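Local coordinates for protein adenosylmethionine-8-amino-7-oxononanoate aminotransferase (Methanocaldococcus jannaschii, PDB 6ZHK) that probably transfers the amino group of S-adenosyl-L-methionine to 8-amino-7-oxononanoate in biotin biosynthesis, using pyridoxal 5'-phosphate as cofactor, at residues T26-K29 with E30-E33; A456-E459 with A460-A464. All blocks are in the same frame, centred on the assembly; numbering follows the deposited sequence.

Contact 1: residues T26-K29 with E30-E33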
ATOM      1  N   THR A  26     -11.128  10.204  10.250  1.00 13.19           N
ATOM      2  CA  THR A  26     -11.499  11.521  10.719  1.00 14.69           C
ATOM      3  C   THR A  26     -12.974  11.776  10.388  1.00 15.77           C
ATOM      4  O   THR A  26     -13.404  11.615   9.239  1.00 14.63           O
ATOM      5  CB  THR A  26     -10.671  12.590   9.958  1.00 15.47           C
ATOM      6  OG1 THR A  26      -9.263  12.582  10.264  1.00 15.89           O
ATOM      7  CG2 THR A  26     -11.187  14.008  10.196  1.00 13.92           C
ATOM      8  N   GLN A  27     -13.735  12.234  11.391  1.00 15.86           N
ATOM      9  CA  GLN A  27     -15.115  12.617  11.146  1.00 15.64           C
ATOM     10  C   GLN A  27     -15.070  14.000  10.515  1.00 15.42           C
ATOM     11  O   GLN A  27     -14.842  14.987  11.221  1.00 15.82           O
ATOM     12  CB  GLN A  27     -15.917  12.591  12.466  1.00 16.85           C
ATOM     13  CG  GLN A  27     -17.288  13.215  12.362  1.00 16.43           C
ATOM     14  CD  GLN A  27     -18.060  12.790  11.136  1.00 17.48           C
ATOM     15  OE1 GLN A  27     -18.191  13.574  10.210  1.00 15.07           O
ATOM     16  NE2 GLN A  27     -18.538  11.544  11.102  1.00 19.29           N
ATOM     17  N   MET A  28     -15.359  14.082   9.207  1.00 14.88           N
ATOM     18  CA  MET A  28     -15.066  15.278   8.432  1.00 15.62           C
ATOM     19  C   MET A  28     -16.006  16.422   8.855  1.00 16.78           C
ATOM     20  O   MET A  28     -15.658  17.586   8.694  1.00 15.31           O
ATOM     21  CB  MET A  28     -15.235  14.982   6.943  1.00 16.35           C
ATOM     22  CG  MET A  28     -14.019  14.164   6.335  1.00 14.97           C
ATOM     23  SD  MET A  28     -12.382  14.906   6.759  1.00 17.10           S
ATOM     24  CE  MET A  28     -12.547  16.385   5.754  1.00 17.95           C
ATOM     25  N   LYS A  29     -17.189  16.084   9.354  1.00 19.08           N
ATOM     26  CA  LYS A  29     -18.086  17.110   9.909  1.00 20.38           C
ATOM     27  C   LYS A  29     -17.345  17.924  10.952  1.00 21.56           C
ATOM     28  O   LYS A  29     -17.419  19.143  10.951  1.00 25.68           O
ATOM     29  CB  LYS A  29     -19.409  16.515  10.401  1.00 21.70           C
ATOM     30  CG  LYS A  29     -20.267  17.475  11.235  1.00 28.42           C
ATOM     31  CD  LYS A  29     -21.761  17.321  11.107  1.00 33.18           C
ATOM     32  CE  LYS A  29     -22.495  18.424  11.869  1.00 35.28           C
ATOM     33  NZ  LYS A  29     -21.848  18.672  13.194  1.00 42.79           N
ATOM     34  N   GLU A  30     -16.661  17.247  11.875  1.00 20.14           N
ATOM     35  CA  GLU A  30     -16.012  17.925  12.977  1.00 23.91           C
ATOM     36  C   GLU A  30     -14.727  18.592  12.533  1.00 23.18           C
ATOM     37  O   GLU A  30     -14.408  19.673  13.003  1.00 24.58           O
ATOM     38  CB  GLU A  30     -15.773  16.952  14.123  1.00 22.11           C
ATOM     39  CG  GLU A  30     -17.130  16.682  14.712  1.00 29.67           C
ATOM     40  CD  GLU A  30     -17.093  16.009  16.058  1.00 34.68           C
ATOM     41  OE1 GLU A  30     -15.956  15.746  16.560  1.00 34.11           O
ATOM     42  OE2 GLU A  30     -18.207  15.760  16.589  1.00 29.54           O
ATOM     43  N   TYR A  31     -13.995  17.935  11.641  1.00 19.07           N
ATOM     44  CA  TYR A  31     -12.760  18.504  11.145  1.00 17.99           C
ATOM     45  C   TYR A  31     -13.065  19.830  10.434  1.00 16.75           C
ATOM     46  O   TYR A  31     -12.338  20.807  10.559  1.00 19.74           O
ATOM     47  CB  TYR A  31     -12.117  17.440  10.221  1.00 17.04           C
ATOM     48  CG  TYR A  31     -10.738  17.811   9.727  1.00 17.70           C
ATOM     49  CD1 TYR A  31      -9.614  17.509  10.477  1.00 15.63           C
ATOM     50  CD2 TYR A  31     -10.562  18.441   8.495  1.00 16.70           C
ATOM     51  CE1 TYR A  31      -8.337  17.823  10.030  1.00 15.56           C
ATOM     52  CE2 TYR A  31      -9.294  18.830   8.074  1.00 16.31           C
ATOM     53  CZ  TYR A  31      -8.176  18.488   8.829  1.00 14.49           C
ATOM     54  OH  TYR A  31      -6.922  18.877   8.420  1.00 18.07           O
ATOM     55  N   ARG A  32     -14.160  19.867   9.678  1.00 17.90           N
ATOM     56  CA  ARG A  32     -14.489  21.076   8.948  1.00 21.44           C
ATOM     57  C   ARG A  32     -14.886  22.230   9.872  1.00 25.67           C
ATOM     58  O   ARG A  32     -14.822  23.378   9.439  1.00 25.92           O
ATOM     59  CB  ARG A  32     -15.648  20.851   7.991  1.00 22.98           C
ATOM     60  CG  ARG A  32     -15.203  20.123   6.737  1.00 28.04           C
ATOM     61  CD  ARG A  32     -16.482  19.473   6.259  1.00 29.01           C
ATOM     62  NE  ARG A  32     -16.228  19.466   4.833  1.00 36.43           N
ATOM     63  CZ  ARG A  32     -17.111  19.160   3.899  1.00 30.61           C
ATOM     64  NH1 ARG A  32     -18.373  18.901   4.224  1.00 33.62           N
ATOM     65  NH2 ARG A  32     -16.708  19.167   2.647  1.00 26.64           N
ATOM     66  N   GLU A  33     -15.254  21.922  11.121  1.00 26.29           N
ATOM     67  CA  GLU A  33     -15.642  22.972  12.053  1.00 32.62           C
ATOM     68  C   GLU A  33     -14.432  23.509  12.802  1.00 33.06           C
ATOM     69  O   GLU A  33     -14.513  24.594  13.355  1.00 31.71           O
ATOM     70  CB  GLU A  33     -16.675  22.488  13.058  1.00 30.39           C
ATOM     71  CG  GLU A  33     -18.056  22.464  12.453  1.00 36.48           C
ATOM     72  CD  GLU A  33     -19.039  21.581  13.200  1.00 43.40           C
ATOM     73  OE1 GLU A  33     -18.635  20.888  14.197  1.00 42.70           O
ATOM     74  OE2 GLU A  33     -20.211  21.573  12.781  1.00 52.61           O
TER

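Contact 2: residues A456-E459 with A460-A464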
ATOM      1  N   ALA A 456       4.083  18.760  30.976  1.00 17.82           N
ATOM      2  CA  ALA A 456       2.936  19.347  30.287  1.00 17.28           C
ATOM      3  C   ALA A 456       1.733  18.402  30.301  1.00 20.79           C
ATOM      4  O   ALA A 456       0.578  18.858  30.322  1.00 19.53           O
ATOM      5  CB  ALA A 456       3.295  19.655  28.842  1.00 20.60           C
ATOM      6  N   LEU A 457       1.988  17.082  30.248  1.00 17.47           N
ATOM      7  CA  LEU A 457       0.857  16.155  30.251  1.00 21.78           C
ATOM      8  C   LEU A 457       0.134  16.190  31.610  1.00 21.09           C
ATOM      9  O   LEU A 457      -1.111  16.156  31.702  1.00 18.79           O
ATOM     10  CB  LEU A 457       1.373  14.751  29.895  1.00 23.55           C
ATOM     11  CG  LEU A 457       0.322  13.652  29.705  1.00 28.85           C
ATOM     12  CD1 LEU A 457      -0.733  14.016  28.652  1.00 29.23           C
ATOM     13  CD2 LEU A 457       0.966  12.324  29.371  1.00 31.41           C
ATOM     14  N   TYR A 458       0.937  16.246  32.661  1.00 22.81           N
ATOM     15  CA  TYR A 458       0.423  16.381  34.024  1.00 22.65           C
ATOM     16  C   TYR A 458      -0.532  17.588  34.139  1.00 22.24           C
ATOM     17  O   TYR A 458      -1.668  17.450  34.572  1.00 24.45           O
ATOM     18  CB  TYR A 458       1.603  16.440  35.004  1.00 25.20           C
ATOM     19  CG  TYR A 458       1.214  16.579  36.465  1.00 30.00           C
ATOM     20  CD1 TYR A 458       0.968  17.815  37.064  1.00 33.51           C
ATOM     21  CD2 TYR A 458       1.129  15.446  37.270  1.00 31.22           C
ATOM     22  CE1 TYR A 458       0.647  17.906  38.422  1.00 36.73           C
ATOM     23  CE2 TYR A 458       0.818  15.521  38.624  1.00 33.13           C
ATOM     24  CZ  TYR A 458       0.562  16.754  39.202  1.00 38.35           C
ATOM     25  OH  TYR A 458       0.260  16.769  40.542  1.00 33.00           O
ATOM     26  N   GLU A 459      -0.107  18.752  33.684  1.00 23.81           N
ATOM     27  CA  GLU A 459      -0.910  19.966  33.696  1.00 24.49           C
ATOM     28  C   GLU A 459      -2.080  19.855  32.715  1.00 27.94           C
ATOM     29  O   GLU A 459      -3.173  20.348  32.989  1.00 23.91           O
ATOM     30  CB  GLU A 459      -0.087  21.139  33.161  1.00 26.85           C
ATOM     31  CG  GLU A 459       1.070  21.577  34.034  1.00 31.38           C
ATOM     32  CD  GLU A 459       1.929  22.633  33.352  1.00 37.54           C
ATOM     33  OE1 GLU A 459       1.575  23.089  32.222  1.00 39.59           O
ATOM     34  OE2 GLU A 459       2.918  23.054  33.976  1.00 36.04           O
ATOM     35  N   ALA A 460      -1.870  19.239  31.538  1.00 22.11           N
ATOM     36  CA  ALA A 460      -2.924  19.188  30.536  1.00 19.73           C
ATOM     37  C   ALA A 460      -4.102  18.363  31.052  1.00 22.69           C
ATOM     38  O   ALA A 460      -5.263  18.695  30.777  1.00 23.08           O
ATOM     39  CB  ALA A 460      -2.349  18.629  29.235  1.00 19.25           C
ATOM     40  N   ILE A 461      -3.769  17.278  31.777  1.00 20.66           N
ATOM     41  CA  ILE A 461      -4.788  16.376  32.272  1.00 24.11           C
ATOM     42  C   ILE A 461      -5.566  17.122  33.353  1.00 27.02           C
ATOM     43  O   ILE A 461      -6.778  17.015  33.368  1.00 24.81           O
ATOM     44  CB  ILE A 461      -4.160  15.059  32.739  1.00 25.39           C
ATOM     45  CG1 ILE A 461      -3.642  14.259  31.525  1.00 22.58           C
ATOM     46  CG2 ILE A 461      -5.160  14.259  33.558  1.00 23.21           C
ATOM     47  CD1 ILE A 461      -2.876  13.004  31.971  1.00 24.96           C
ATOM     48  N   LYS A 462      -4.864  17.944  34.152  1.00 27.31           N
ATOM     49  CA  LYS A 462      -5.504  18.751  35.193  1.00 30.21           C
ATOM     50  C   LYS A 462      -6.388  19.847  34.622  1.00 31.64           C
ATOM     51  O   LYS A 462      -7.394  20.171  35.228  1.00 30.48           O
ATOM     52  CB  LYS A 462      -4.481  19.307  36.171  1.00 28.12           C
ATOM     53  CG  LYS A 462      -3.962  18.220  37.089  1.00 31.18           C
ATOM     54  CD  LYS A 462      -2.872  18.657  38.032  1.00 33.31           C
ATOM     55  CE  LYS A 462      -3.403  19.527  39.143  1.00 36.02           C
ATOM     56  NZ  LYS A 462      -2.367  19.664  40.202  1.00 38.14           N
ATOM     57  N   GLU A 463      -5.993  20.413  33.478  1.00 30.83           N
ATOM     58  CA  GLU A 463      -6.703  21.533  32.890  1.00 28.83           C
ATOM     59  C   GLU A 463      -7.894  21.083  32.067  1.00 30.23           C
ATOM     60  O   GLU A 463      -8.807  21.879  31.809  1.00 28.21           O
ATOM     61  CB  GLU A 463      -5.778  22.283  31.929  1.00 28.90           C
ATOM     62  CG  GLU A 463      -4.645  23.017  32.619  1.00 29.20           C
ATOM     63  CD  GLU A 463      -3.597  23.566  31.661  1.00 30.52           C
ATOM     64  OE1 GLU A 463      -3.860  23.559  30.435  1.00 38.17           O
ATOM     65  OE2 GLU A 463      -2.531  24.038  32.126  1.00 29.41           O
ATOM     66  N   ALA A 464      -7.835  19.854  31.559  1.00 28.58           N
ATOM     67  CA  ALA A 464      -8.898  19.367  30.684  1.00 31.02           C
ATOM     68  C   ALA A 464     -10.187  19.220  31.487  1.00 31.87           C
ATOM     69  O   ALA A 464     -10.162  19.029  32.700  1.00 35.24           O
ATOM     70  CB  ALA A 464      -8.487  18.049  30.042  1.00 24.59           C
TER

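Contact 1: residues T26-K29 with E30-E33
The capped N-terminal end of helix 28-33 brings Q27 against E30 and Y31, where the carbonyl of Q27 starts the helical bonding. Y31 N gives Q27 O a nearly straight bond of 3.1 Å (N-H...O angle 163°), while E30 N reaches the same oxygen at 3.0 Å along a bent, weak path. Next in line, R32 N donates to M28 O at 2.9 Å. Q27 is the N-cap: its side chain turns back at chi2 (45°), which sets OE1 in front of K29 N, 2.8 Å away and on a lone pair of the amide oxygen. This amide is gripped at both ends, because F323 O and G325 N of the second subunit bind its NE2 and OE1, and the cap therefore belongs to the dimer interface of this class-III aminotransferase.

On the buried side, T26 and M28 both approach the Y31 ring obliquely from the same side of its plane. T26 CG2 presses on Y31 CB at 3.6 Å and reaches on to CG and CD1. M28 runs alongside the ring, pointing the same way; bends at chi2 and chi3 fold its methyl toward CD2, CE lying 4.0 Å from Y31 CD2. Its SD stands 5.0 Å from the ring centroid and 41° off the normal, an oblique Met-aromatic contact. The phenol hydroxyl beyond is hydrogen-bonded to D17 of helix 10-20, which probably limits how far the ring can shift.

Along the more open side, K29 NZ and E33 OE2, one helical turn apart, form a weak salt bridge at 3.4 Å. E30 projects toward different partners, with OE1 bridged to K414 and OE2 accepting from F327 N of the second subunit.

Contact 2: residues A456-E459 with A460-A464
The phenol ring of Y458 and the K462 chain lie side by side, pointing the same way, with the lysine CD set obliquely against one flank of the ring, 3.6 Å from Y458 CE1. Past that point the lysine bends at chi3 (73°), which keeps its end near the ring: K462 NZ is 3.9 Å from Y458 OH, a proximity and no more. CD thus makes the closest touch, and NZ lies a little farther off, beside CE1 and OH. Two other flat groups, the carboxylates of E459 and E463, follow one another along the helix, E459 OE1 4.2 Å from E463 OE2. Both oxygens form salt bridges with K426 NZ, so the shared ammonium probably offsets part of the repulsion between them. The aliphatic part of E463 rises beside the E459 carbonyl, with CG close to that oxygen.

Inside the amphipathic last two turns of helix 447-463 the backbone is regularly bonded: A460 N to A456 O at 2.8 Å, I461 N to L457 O at 2.9 Å, and E463 N to E459 O at 2.9 Å, whereas K462 N to Y458 O is longer at 3.3 Å. A460 O then accepts from A464 N, the residue at which the chain leaves helical geometry. The inner face is apolar. L457 CG meets I461 CD1 at 4.0 Å, the two branched chains crossing at a slant.

L457 continues into a hydrophobic layer, touching V419 and L423 of helix 415-425 together with I437 and L439 of strand 436-439; I461 adds to the same layer through I437 and L382. A460 and E463 lean on K422, and Y458 touches E381 and L382, so the helix end rests between helix 415-425, strand 436-439 and the loop that holds L379 to L382.

After helix 10-20, the chain first passes through contact 1, where residues 26-33 enter and form the short helix 28-33 next to the second subunit. More than 400 residues later it reaches contact 2, in the last turns of helix 447-463 near the C terminus. Each contact is local to one helix; neither closes a long loop, and they stand in series without nesting or crossing. The centres of contact 1 and contact 2 are about 25 Å apart, and the nearest atoms of contact 1 and contact 2 about 16 Å. The region about helix 415-425 relates them: contact 1 reaches K414 just before it, and contact 2 packs on the helix itself and forms salt bridges with K426 just beyond.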